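Local coordinates for protein putative glycosidase ph117-related (Bacteroides thetaiotaomicron, PDB 5A7V) that probably cleaves beta-mannosidic linkages as a member of glycoside hydrolase family GH130, and binds mannose in its pocket, at residues H167-L171 / F198-S204; T134-L138 / T162-R166; P261-D267 / R324-P328; Y288-N292 / N304-A308. All coordinates share one frame; numbering follows the deposited sequence. Where two conformers were deposited one is given.

Interaction 1 (H167-L171 / F198-S204); sequences HIPRL and FNLGCKS. With MAN (alpha-D-mannopyranose), chain D; BMA (beta-D-mannopyranose), chain C; SO4 (sulfate ion), chain I.
Phe198 O and Asn199 OD1 lie at the edge of the Arg170 guanidinium, as does a sulfate ion. Ile168 CG2 stands over the centre of one face, 4.1 Å above the plane. In the GH130 five-bladed beta-propeller, strand 169-176 of one blade here meets the loop that leads from helix 192-195 to strand 205-212 of another sheet. Arg170 CB points away from this loop, but the long side chain, extended from CG to NE, brings the tip back to it. NE donates to Phe198 O at 2.9 Å. NH2 donates to Asn199 OD1, also at 2.9 Å, with the amide turned 71° from the guanidinium. Both acceptors lie in the guanidinium plane, which fixes the rotation of the group. NH1 and NH2 also bind the sulfate, probably from the crystallisation liquor. The backbones meet where Cys202 N donates to Pro169 O at 2.9 Å. Cys202 SG sits between its own backbone N and carbonyl carbon (chi1 57°) and accepts from Leu171 N at 3.5 Å. Further along the loop, Lys203 reaches the mannose site, modelled as either anomer, which Arg93 also binds. Lys203 NZ donates to mannose O6 at 2.9 Å in both.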
# COMPACT_ATOMS: atom_id res chain seq x y z
N HIS A 167 14.48 -8.68 -12.82
CA HIS A 167 15.48 -9.45 -12.06
C HIS A 167 15.23 -9.38 -10.57
O HIS A 167 14.95 -10.39 -9.94
CB HIS A 167 16.93 -9.07 -12.41
CG HIS A 167 17.94 -9.94 -11.73
ND1 HIS A 167 19.19 -9.49 -11.35
CD2 HIS A 167 17.86 -11.22 -11.29
CE1 HIS A 167 19.84 -10.46 -10.71
NE2 HIS A 167 19.05 -11.52 -10.67
N ILE A 168 15.29 -8.18 -9.99
CA ILE A 168 15.17 -7.97 -8.56
C ILE A 168 14.21 -6.78 -8.33
O ILE A 168 14.43 -5.72 -8.90
CB ILE A 168 16.55 -7.67 -7.91
CG1 ILE A 168 17.50 -8.84 -8.10
CG2 ILE A 168 16.38 -7.35 -6.44
CD1 ILE A 168 18.95 -8.59 -7.70
N PRO A 169 13.15 -6.96 -7.51
CA PRO A 169 12.32 -5.82 -7.11
C PRO A 169 13.00 -5.07 -5.99
O PRO A 169 13.49 -5.67 -5.04
CB PRO A 169 11.03 -6.47 -6.59
CG PRO A 169 11.41 -7.85 -6.21
CD PRO A 169 12.68 -8.22 -6.90
N ARG A 170 13.07 -3.73 -6.09
CA ARG A 170 13.73 -2.94 -5.05
C ARG A 170 12.82 -1.82 -4.53
O ARG A 170 12.20 -1.09 -5.31
CB ARG A 170 15.02 -2.31 -5.57
CG ARG A 170 16.11 -3.29 -5.96
CD ARG A 170 17.35 -2.58 -6.51
NE ARG A 170 18.52 -3.44 -6.66
CZ ARG A 170 18.76 -4.19 -7.73
NH1 ARG A 170 17.92 -4.20 -8.75
NH2 ARG A 170 19.87 -4.91 -7.80
N LEU A 171 12.79 -1.68 -3.22
CA LEU A 171 12.09 -0.57 -2.57
C LEU A 171 12.88 0.74 -2.78
O LEU A 171 14.06 0.79 -2.39
CB LEU A 171 11.95 -0.84 -1.07
CG LEU A 171 11.17 0.18 -0.25
CD1 LEU A 171 9.76 0.39 -0.76
CD2 LEU A 171 11.15 -0.20 1.23
N PHE A 198 21.89 -3.28 -1.23
CA PHE A 198 21.57 -2.72 -2.55
C PHE A 198 20.82 -3.74 -3.41
O PHE A 198 19.88 -3.37 -4.10
CB PHE A 198 22.82 -2.21 -3.27
CG PHE A 198 22.52 -1.52 -4.57
CD1 PHE A 198 22.38 -2.23 -5.74
CD2 PHE A 198 22.37 -0.14 -4.62
CE1 PHE A 198 22.07 -1.60 -6.93
CE2 PHE A 198 22.07 0.49 -5.80
CZ PHE A 198 21.93 -0.23 -6.95
N ASN A 199 21.27 -5.00 -3.39
CA ASN A 199 20.68 -6.07 -4.19
C ASN A 199 19.60 -6.85 -3.47
O ASN A 199 19.19 -7.92 -3.97
CB ASN A 199 21.75 -7.02 -4.73
CG ASN A 199 22.71 -6.34 -5.64
OD1 ASN A 199 22.33 -5.47 -6.46
ND2 ASN A 199 23.98 -6.74 -5.54
N LEU A 200 19.10 -6.35 -2.34
CA LEU A 200 18.00 -7.01 -1.63
C LEU A 200 16.70 -6.87 -2.39
O LEU A 200 16.30 -5.76 -2.79
CB LEU A 200 17.84 -6.38 -0.24
CG LEU A 200 16.68 -6.88 0.62
CD1 LEU A 200 16.95 -8.30 1.07
CD2 LEU A 200 16.47 -5.95 1.79
N GLY A 201 16.02 -8.00 -2.61
CA GLY A 201 14.66 -7.95 -3.15
C GLY A 201 13.73 -7.51 -2.02
O GLY A 201 13.63 -8.14 -0.95
N CYS A 202 13.08 -6.39 -2.23
CA CYS A 202 12.25 -5.77 -1.23
C CYS A 202 11.20 -4.86 -1.85
O CYS A 202 11.33 -4.45 -3.00
CB CYS A 202 13.12 -5.04 -0.19
SG CYS A 202 14.23 -3.78 -0.84
N LYS A 203 10.21 -4.49 -1.03
CA LYS A 203 9.07 -3.68 -1.46
C LYS A 203 8.21 -3.33 -0.26
O LYS A 203 8.45 -3.85 0.83
CB LYS A 203 8.24 -4.38 -2.56
CG LYS A 203 7.72 -5.78 -2.17
CD LYS A 203 6.80 -6.39 -3.25
CE LYS A 203 7.53 -6.65 -4.53
NZ LYS A 203 6.65 -7.19 -5.60
N SER A 204 7.25 -2.45 -0.46
CA SER A 204 6.15 -2.17 0.49
C SER A 204 6.62 -1.42 1.74
O SER A 204 6.83 -2.02 2.81
CB SER A 204 5.39 -3.46 0.83
OG SER A 204 4.82 -3.97 -0.37
C1 MAN D . 5.30 -9.87 -8.04
C2 MAN D . 4.10 -9.08 -7.69
C3 MAN D . 3.85 -8.22 -8.91
C4 MAN D . 5.06 -7.41 -9.37
C5 MAN D . 6.31 -8.26 -9.43
C6 MAN D . 7.58 -7.43 -9.39
O1 MAN D . 5.14 -10.87 -8.97
O2 MAN D . 4.32 -8.19 -6.60
O3 MAN D . 2.78 -7.29 -8.72
O4 MAN D . 4.81 -6.87 -10.68
O5 MAN D . 6.41 -9.13 -8.32
O6 MAN D . 7.68 -6.61 -8.23
C1 BMA C . 5.13 -9.91 -8.01
C2 BMA C . 3.90 -9.00 -7.96
C3 BMA C . 3.86 -8.16 -9.22
C4 BMA C . 5.18 -7.43 -9.40
C5 BMA C . 6.38 -8.37 -9.21
C6 BMA C . 7.71 -7.64 -9.22
O1 BMA C . 5.27 -10.81 -6.92
O2 BMA C . 3.98 -8.10 -6.84
O3 BMA C . 2.73 -7.21 -9.25
O4 BMA C . 5.19 -6.89 -10.73
O5 BMA C . 6.32 -9.12 -7.97
O6 BMA C . 7.80 -6.63 -8.21
S SO4 I . 20.17 -6.28 -11.17
O1 SO4 I . 18.77 -6.18 -10.75
O2 SO4 I . 20.52 -5.13 -12.06
O3 SO4 I . 20.37 -7.58 -11.87
O4 SO4 I . 21.10 -6.17 -10.01

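Interaction 2 (T134-L138 / T162-R166); sequences TQKKL and TQWNR. With BMA (beta-D-mannopyranose), chain C; MAN (alpha-D-mannopyranose), chain D; SO4 (sulfate ion), chain I.
Gln163 reaches across to the segment 134-138, which starts helix 136-139, with its whole side chain. Its CB lies 3.4 Å from Leu138 O. CG stands beside the backbone N (chi1 -57°) and the chain runs straight on, which carries the amide past Leu138. There CD is 3.9 Å from Leu138 CB. OE1 rests 3.6 Å from Leu138 CD1; it is buried and has no hydrogen-bond partner in the model. NE2 donates to Gln135 OE1 at 3.0 Å, and the acceptor lies in the amide plane of Gln163. The approach to Gln135 OE1 is steep, with a C=O...donor angle of 112°. Glu139 takes a second bond from the same NE2. Gln135 is the N-cap residue of the short helix, and its own NE2 donates to Thr134 OG1. Strand 157-164 belongs to a four-stranded antiparallel blade of the GH130 beta-propeller, and the helix leads into the neighbouring strand 143-151. Past the strand end, Asn165 ND2 donates to Lys137 O at 3.0 Å, in the carbonyl plane. The same ND2 also donates to sulfate O1 at 2.8 Å, nearly straight at 177°. Asn165 OD1 accepts from the backbone N of His167 and Ile168. Trp164 turns the other way: mannose C6 sits over one face of the indole, 3.4 Å from CD2 in the alpha anomer, while Arg166 N covers the opposite face and NE1 donates to Gly103 O.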
# COMPACT_ATOMS: atom_id res chain seq x y z
N THR A 134 18.69 8.10 -14.07
CA THR A 134 19.65 7.42 -13.23
C THR A 134 19.20 6.00 -12.83
O THR A 134 20.01 5.18 -12.41
CB THR A 134 19.88 8.21 -11.93
OG1 THR A 134 18.61 8.42 -11.31
CG2 THR A 134 20.58 9.51 -12.16
N GLN A 135 17.88 5.72 -12.92
CA GLN A 135 17.31 4.44 -12.45
C GLN A 135 17.03 3.46 -13.57
O GLN A 135 16.40 2.41 -13.29
CB GLN A 135 16.04 4.71 -11.62
CG GLN A 135 16.27 5.68 -10.48
CD GLN A 135 17.44 5.30 -9.57
OE1 GLN A 135 17.54 4.18 -9.06
NE2 GLN A 135 18.35 6.25 -9.38
N LYS A 136 17.47 3.70 -14.79
CA LYS A 136 17.01 2.89 -15.91
C LYS A 136 17.41 1.42 -15.76
O LYS A 136 16.61 0.55 -16.14
CB LYS A 136 17.47 3.49 -17.25
CG LYS A 136 18.93 3.49 -17.52
CD LYS A 136 19.20 3.95 -18.97
CE LYS A 136 20.63 3.73 -19.41
NZ LYS A 136 20.76 3.61 -20.90
N LYS A 137 18.56 1.10 -15.19
CA LYS A 137 18.95 -0.32 -15.06
C LYS A 137 18.07 -1.07 -14.03
O LYS A 137 17.93 -2.31 -14.06
CB LYS A 137 20.39 -0.46 -14.65
CG LYS A 137 21.37 -0.03 -15.75
CD LYS A 137 22.80 -0.39 -15.39
CE LYS A 137 23.76 0.01 -16.52
NZ LYS A 137 25.18 -0.24 -16.17
N LEU A 138 17.44 -0.31 -13.14
CA LEU A 138 16.63 -0.88 -12.07
C LEU A 138 15.12 -0.89 -12.36
O LEU A 138 14.39 -1.63 -11.69
CB LEU A 138 16.88 -0.09 -10.75
CG LEU A 138 18.35 0.09 -10.39
CD1 LEU A 138 18.48 0.84 -9.07
CD2 LEU A 138 19.11 -1.23 -10.28
N THR A 162 8.13 0.25 -5.79
CA THR A 162 9.01 -0.80 -6.24
C THR A 162 9.58 -0.52 -7.63
O THR A 162 8.81 -0.23 -8.57
CB THR A 162 8.25 -2.14 -6.34
OG1 THR A 162 7.51 -2.33 -5.14
CG2 THR A 162 9.22 -3.27 -6.53
N GLN A 163 10.90 -0.64 -7.77
CA GLN A 163 11.56 -0.65 -9.06
C GLN A 163 11.58 -2.10 -9.55
O GLN A 163 12.05 -2.97 -8.82
CB GLN A 163 13.01 -0.11 -8.93
CG GLN A 163 13.08 1.28 -8.36
CD GLN A 163 14.51 1.72 -8.21
OE1 GLN A 163 15.30 1.11 -7.46
NE2 GLN A 163 14.85 2.80 -8.85
N TRP A 164 11.16 -2.33 -10.79
CA TRP A 164 11.15 -3.68 -11.31
C TRP A 164 11.83 -3.74 -12.68
O TRP A 164 11.36 -3.12 -13.66
CB TRP A 164 9.72 -4.23 -11.36
CG TRP A 164 9.50 -5.64 -11.85
CD1 TRP A 164 8.54 -6.02 -12.73
CD2 TRP A 164 10.21 -6.84 -11.49
NE1 TRP A 164 8.55 -7.38 -12.90
CE2 TRP A 164 9.56 -7.92 -12.15
CE3 TRP A 164 11.29 -7.12 -10.64
CZ2 TRP A 164 9.96 -9.25 -12.00
CZ3 TRP A 164 11.67 -8.47 -10.47
CH2 TRP A 164 11.00 -9.52 -11.15
N ASN A 165 12.90 -4.53 -12.75
CA ASN A 165 13.67 -4.75 -13.99
C ASN A 165 13.66 -6.19 -14.48
O ASN A 165 14.51 -6.60 -15.26
CB ASN A 165 15.12 -4.27 -13.80
CG ASN A 165 15.87 -5.08 -12.77
OD1 ASN A 165 15.32 -6.01 -12.15
ND2 ASN A 165 17.14 -4.75 -12.58
N ARG A 166 12.68 -6.97 -13.99
CA ARG A 166 12.53 -8.41 -14.29
C ARG A 166 13.60 -9.28 -13.65
O ARG A 166 13.61 -10.49 -13.88
CB ARG A 166 12.41 -8.66 -15.78
CG ARG A 166 11.12 -8.13 -16.36
CD ARG A 166 9.93 -8.94 -15.97
NE ARG A 166 9.80 -10.12 -16.79
CZ ARG A 166 9.33 -10.11 -18.05
NH1 ARG A 166 8.98 -8.95 -18.67
NH2 ARG A 166 9.24 -11.25 -18.70
C1 BMA C . 5.13 -9.91 -8.01
C2 BMA C . 3.90 -9.00 -7.96
C3 BMA C . 3.86 -8.16 -9.22
C4 BMA C . 5.18 -7.43 -9.40
C5 BMA C . 6.38 -8.37 -9.21
C6 BMA C . 7.71 -7.64 -9.22
O1 BMA C . 5.27 -10.81 -6.92
O2 BMA C . 3.98 -8.10 -6.84
O3 BMA C . 2.73 -7.21 -9.25
O4 BMA C . 5.19 -6.89 -10.73
O5 BMA C . 6.32 -9.12 -7.97
O6 BMA C . 7.80 -6.63 -8.21
C1 MAN D . 5.30 -9.87 -8.04
C2 MAN D . 4.10 -9.08 -7.69
C3 MAN D . 3.85 -8.22 -8.91
C4 MAN D . 5.06 -7.41 -9.37
C5 MAN D . 6.31 -8.26 -9.43
C6 MAN D . 7.58 -7.43 -9.39
O1 MAN D . 5.14 -10.87 -8.97
O2 MAN D . 4.32 -8.19 -6.60
O3 MAN D . 2.78 -7.29 -8.72
O4 MAN D . 4.81 -6.87 -10.68
O5 MAN D . 6.41 -9.13 -8.32
O6 MAN D . 7.68 -6.61 -8.23
S SO4 I . 20.17 -6.28 -11.17
O1 SO4 I . 18.77 -6.18 -10.75
O2 SO4 I . 20.52 -5.13 -12.06
O3 SO4 I . 20.37 -7.58 -11.87
O4 SO4 I . 21.10 -6.17 -10.01

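Interaction 3 (P261-D267 / R324-P328); sequences PRDGHFD and RLDEP
Arg262 and Arg324 both place CG between the backbone N and the carbonyl carbon (chi1 57° and 60°), and their side chains run antiparallel, one over the other. The guanidinium groups lie flat on one another, centres 4.2 Å apart and planes 7° apart. Asp267 lies against both and probably offsets the like charges. Its OD1 is gripped side-on by Arg262 NE and NH2, while OD2 takes Arg324 NH1 at 2.9 Å from above the carboxylate plane. Tyr288 OH also hydrogen-bonds Asp267 OD2. Arg262 NH1 adds a salt bridge to Asp326 OD1 at 3.0 Å, and NH2 donates to Leu325 O at 2.8 Å. These four charged residues form a salt-bridge network. It joins two loops of one propeller blade: 261-267 leads into strand 270-280, and the other loop follows strand 320-324. A type II beta turn spans Arg262 to His265, and the imidazole lies over the second face of the Arg262 guanidinium. His265 ND1 donates to Asp326 O at 2.9 Å, in the carbonyl plane and on a lone pair. Water 1 links that oxygen to Phe266 N. The Phe266 ring makes a CH-pi contact with Pro328, whose CB lies 3.9 Å from the ring centroid, over the face.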
# COMPACT_ATOMS: atom_id res chain seq x y z
N PRO A 261 4.51 -13.86 9.38
CA PRO A 261 3.32 -14.72 9.20
C PRO A 261 3.23 -15.79 10.28
O PRO A 261 4.24 -16.18 10.87
CB PRO A 261 3.52 -15.33 7.81
CG PRO A 261 4.46 -14.39 7.11
CD PRO A 261 5.37 -13.87 8.19
N ARG A 262 2.01 -16.24 10.51
CA ARG A 262 1.73 -17.20 11.58
C ARG A 262 0.79 -18.29 11.10
O ARG A 262 -0.07 -18.07 10.24
CB ARG A 262 1.13 -16.51 12.80
CG ARG A 262 -0.11 -15.75 12.47
CD ARG A 262 -0.73 -14.96 13.60
NE ARG A 262 -1.70 -14.06 13.03
CZ ARG A 262 -2.66 -13.43 13.65
NH1 ARG A 262 -2.79 -13.53 14.97
NH2 ARG A 262 -3.51 -12.72 12.93
N ASP A 263 0.91 -19.47 11.68
CA ASP A 263 0.04 -20.59 11.32
C ASP A 263 -1.39 -20.31 11.81
O ASP A 263 -1.62 -19.75 12.90
CB ASP A 263 0.52 -21.86 11.97
CG ASP A 263 1.78 -22.45 11.39
OD1 ASP A 263 2.32 -21.91 10.37
OD2 ASP A 263 2.24 -23.52 11.93
N GLY A 264 -2.37 -20.78 11.03
CA GLY A 264 -3.74 -20.77 11.48
C GLY A 264 -4.59 -19.56 11.22
O GLY A 264 -5.76 -19.54 11.52
N HIS A 265 -3.94 -18.50 10.71
CA HIS A 265 -4.59 -17.23 10.47
C HIS A 265 -4.47 -16.80 9.00
O HIS A 265 -3.70 -17.36 8.23
CB HIS A 265 -4.03 -16.12 11.41
CG HIS A 265 -4.28 -16.39 12.85
ND1 HIS A 265 -5.31 -15.82 13.55
CD2 HIS A 265 -3.63 -17.21 13.72
CE1 HIS A 265 -5.28 -16.27 14.81
NE2 HIS A 265 -4.28 -17.13 14.93
N PHE A 266 -5.25 -15.76 8.66
CA PHE A 266 -5.25 -15.21 7.31
C PHE A 266 -3.87 -14.69 6.85
O PHE A 266 -3.59 -14.64 5.65
CB PHE A 266 -6.29 -14.10 7.17
CG PHE A 266 -5.87 -12.81 7.87
CD1 PHE A 266 -5.98 -12.66 9.26
CD2 PHE A 266 -5.37 -11.73 7.13
CE1 PHE A 266 -5.56 -11.51 9.91
CE2 PHE A 266 -4.93 -10.57 7.77
CZ PHE A 266 -5.02 -10.47 9.14
N ASP A 267 -3.05 -14.27 7.83
CA ASP A 267 -1.73 -13.68 7.53
C ASP A 267 -0.65 -14.74 7.81
O ASP A 267 0.15 -14.65 8.75
CB ASP A 267 -1.49 -12.39 8.28
CG ASP A 267 -1.58 -12.50 9.79
OD1 ASP A 267 -2.27 -13.41 10.34
OD2 ASP A 267 -1.00 -11.59 10.47
N ARG A 324 -1.88 -7.95 17.17
CA ARG A 324 -2.47 -7.83 15.85
C ARG A 324 -3.86 -8.43 15.86
O ARG A 324 -4.19 -9.24 16.73
CB ARG A 324 -1.60 -8.47 14.76
CG ARG A 324 -1.33 -9.95 14.93
CD ARG A 324 -0.55 -10.54 13.78
NE ARG A 324 0.42 -11.55 14.26
CZ ARG A 324 1.34 -12.13 13.50
NH1 ARG A 324 1.24 -12.09 12.18
NH2 ARG A 324 2.32 -12.81 14.03
N LEU A 325 -4.68 -8.01 14.90
CA LEU A 325 -6.02 -8.62 14.76
C LEU A 325 -5.91 -10.09 14.40
O LEU A 325 -5.07 -10.46 13.60
CB LEU A 325 -6.84 -7.92 13.66
CG LEU A 325 -6.94 -6.41 13.72
CD1 LEU A 325 -7.75 -5.88 12.54
CD2 LEU A 325 -7.51 -5.97 15.05
N ASP A 326 -6.81 -10.92 14.96
CA ASP A 326 -6.80 -12.36 14.65
C ASP A 326 -7.49 -12.71 13.34
O ASP A 326 -7.23 -13.78 12.78
CB ASP A 326 -7.39 -13.13 15.83
CG ASP A 326 -6.40 -13.24 17.00
OD1 ASP A 326 -5.17 -13.34 16.76
OD2 ASP A 326 -6.85 -13.14 18.16
N GLU A 327 -8.38 -11.84 12.90
CA GLU A 327 -9.21 -11.98 11.69
C GLU A 327 -8.99 -10.72 10.87
O GLU A 327 -8.80 -9.64 11.44
CB GLU A 327 -10.70 -12.10 12.03
CG GLU A 327 -11.05 -13.20 13.05
CD GLU A 327 -10.79 -14.55 12.57
OE1 GLU A 327 -10.61 -14.75 11.37
OE2 GLU A 327 -10.84 -15.47 13.44
N PRO A 328 -9.06 -10.80 9.54
CA PRO A 328 -8.89 -9.58 8.75
C PRO A 328 -10.05 -8.64 8.97
O PRO A 328 -11.18 -9.07 9.13
CB PRO A 328 -8.83 -10.08 7.32
CG PRO A 328 -9.65 -11.38 7.32
CD PRO A 328 -9.42 -11.97 8.70
O HOH W 1 -7.52 -15.65 10.47

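Interaction 4 (Y288-N292 / N304-A308); sequences YNGKN and NVYAA. With MAN (alpha-D-mannopyranose), chain E.
Gly290 and Ala307 form an antiparallel hydrogen-bonded pair: Gly290 N donates to Ala307 O at 2.8 Å, and Ala307 N returns the bond to Gly290 O at 2.9 Å. Beyond the pair, Asn292 N donates to Val305 O at 2.9 Å, and Asn304 N to Asn292 O at 2.8 Å. Tyr306 OH lies 2.8 Å from mannose O1, in a hydrogen bond whose proton is not settled. Water 2 bridges this hydroxyl to Lys291 NZ, and water 3 carries the chain on from NZ to Asn304 OD1. Strands 283-291 and 306-314 are neighbours in one blade of the beta-propeller, and these ends flank the sugar pocket. Lys291 and Tyr306 are a non-hydrogen-bonded pair with side chains on the same sheet face. The lysine is fully extended (chi1 180°), and its aliphatic part runs obliquely across the tyrosine. Lys291 CB stands 4.0 Å from the ring centroid, over the face, a CH-pi contact. Further along, CD comes 3.7 Å from Tyr306 CE1. Tyr342 adds an edge-to-face contact with Tyr306. Glu272, Asp146, Glu231, Asn78 and Asp367 hydrogen-bond the same mannose. At the margin, Ala308 CB packs 3.5 Å from Tyr288 O.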
# COMPACT_ATOMS: atom_id res chain seq x y z
N TYR A 288 -1.90 -3.56 7.25
CA TYR A 288 -1.06 -4.41 6.40
C TYR A 288 -1.93 -5.44 5.65
O TYR A 288 -3.13 -5.56 5.92
CB TYR A 288 0.08 -5.08 7.17
CG TYR A 288 -0.33 -6.13 8.18
CD1 TYR A 288 -0.71 -5.80 9.45
CD2 TYR A 288 -0.31 -7.48 7.82
CE1 TYR A 288 -1.11 -6.78 10.36
CE2 TYR A 288 -0.71 -8.46 8.71
CZ TYR A 288 -1.10 -8.12 9.99
OH TYR A 288 -1.50 -9.06 10.91
N ASN A 289 -1.26 -6.13 4.74
CA ASN A 289 -1.88 -7.13 3.87
C ASN A 289 -1.38 -8.51 4.22
O ASN A 289 -0.20 -8.78 4.19
CB ASN A 289 -1.51 -6.76 2.42
CG ASN A 289 -2.11 -5.43 2.02
OD1 ASN A 289 -3.31 -5.30 1.90
ND2 ASN A 289 -1.26 -4.39 1.85
N GLY A 290 -2.33 -9.39 4.56
CA GLY A 290 -1.98 -10.78 4.81
C GLY A 290 -2.27 -11.65 3.61
O GLY A 290 -3.32 -11.49 2.99
N LYS A 291 -1.41 -12.60 3.31
CA LYS A 291 -1.71 -13.62 2.29
C LYS A 291 -1.94 -14.96 3.03
O LYS A 291 -1.14 -15.39 3.86
CB LYS A 291 -0.58 -13.79 1.27
CG LYS A 291 -0.88 -14.83 0.22
CD LYS A 291 0.22 -14.95 -0.83
CE LYS A 291 -0.14 -16.03 -1.85
NZ LYS A 291 0.87 -16.10 -2.93
N ASN A 292 -3.08 -15.58 2.71
CA ASN A 292 -3.49 -16.83 3.37
C ASN A 292 -2.81 -18.06 2.73
O ASN A 292 -3.00 -18.36 1.55
CB ASN A 292 -5.00 -16.95 3.30
CG ASN A 292 -5.55 -18.04 4.22
OD1 ASN A 292 -5.06 -18.24 5.32
ND2 ASN A 292 -6.64 -18.70 3.76
N ASN A 304 -4.76 -18.51 -0.58
CA ASN A 304 -3.96 -17.53 -1.36
C ASN A 304 -4.61 -16.17 -1.47
O ASN A 304 -4.06 -15.30 -2.15
CB ASN A 304 -3.60 -18.13 -2.74
CG ASN A 304 -2.64 -19.30 -2.59
OD1 ASN A 304 -1.57 -19.14 -2.00
ND2 ASN A 304 -3.04 -20.47 -3.02
N VAL A 305 -5.72 -15.93 -0.78
CA VAL A 305 -6.32 -14.58 -0.80
C VAL A 305 -5.43 -13.60 -0.03
O VAL A 305 -4.80 -13.95 0.96
CB VAL A 305 -7.76 -14.61 -0.24
CG1 VAL A 305 -7.80 -14.75 1.26
CG2 VAL A 305 -8.60 -13.44 -0.71
N TYR A 306 -5.47 -12.33 -0.47
CA TYR A 306 -4.92 -11.20 0.33
C TYR A 306 -6.07 -10.48 1.03
O TYR A 306 -6.99 -9.97 0.37
CB TYR A 306 -4.14 -10.21 -0.50
CG TYR A 306 -2.80 -10.63 -0.98
CD1 TYR A 306 -2.61 -11.64 -1.94
CD2 TYR A 306 -1.65 -9.96 -0.53
CE1 TYR A 306 -1.36 -11.97 -2.41
CE2 TYR A 306 -0.40 -10.28 -1.00
CZ TYR A 306 -0.25 -11.25 -1.97
OH TYR A 306 1.00 -11.56 -2.48
N ALA A 307 -6.03 -10.51 2.36
CA ALA A 307 -6.99 -9.81 3.20
C ALA A 307 -6.23 -8.96 4.25
O ALA A 307 -5.12 -9.33 4.63
CB ALA A 307 -7.94 -10.81 3.87
N ALA A 308 -6.84 -7.86 4.70
CA ALA A 308 -6.08 -6.82 5.43
C ALA A 308 -6.18 -7.00 6.94
O ALA A 308 -7.26 -7.27 7.48
CB ALA A 308 -6.56 -5.45 5.02
C1 MAN E . 2.68 -8.74 -3.97
C2 MAN E . 2.24 -7.28 -3.75
C3 MAN E . 1.47 -6.61 -4.91
C4 MAN E . 0.43 -7.57 -5.52
C5 MAN E . 0.43 -8.95 -4.85
C6 MAN E . -0.50 -9.96 -5.57
O1 MAN E . 2.87 -9.50 -2.66
O2 MAN E . 3.45 -6.55 -3.49
O3 MAN E . 2.33 -6.21 -5.97
O4 MAN E . -0.81 -6.90 -5.42
O5 MAN E . 1.80 -9.44 -4.88
O6 MAN E . -0.02 -10.18 -6.90
O HOH W 2 1.39 -13.54 -4.31
O HOH W 3 1.08 -19.28 -3.01

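In the fold
The four contacts form two touching pairs along the propeller. Interactions 1 and 2 meet through neighbouring strands 157-164 and 169-176 of one blade; Arg170 O and Gln163 N are 2.8 Å apart, a probable hydrogen bond. They share the sulfate and one mannose, which Trp164 and Lys203 approach from the two contacts. Interactions 3 and 4 have centres 9 Å apart, and 288-292 with 304-308 is nested within the loop closed by interaction 3. Asp267 OD2 is 2.6 Å from Tyr288 OH. Interactions 1 and 4 do not touch, with nearest atoms about 6 Å apart, but Lys203 and Tyr306 bring both to the sugar site: Tyr306 meets one mannose and is about 6 Å from the other. Interaction 3 stays further off.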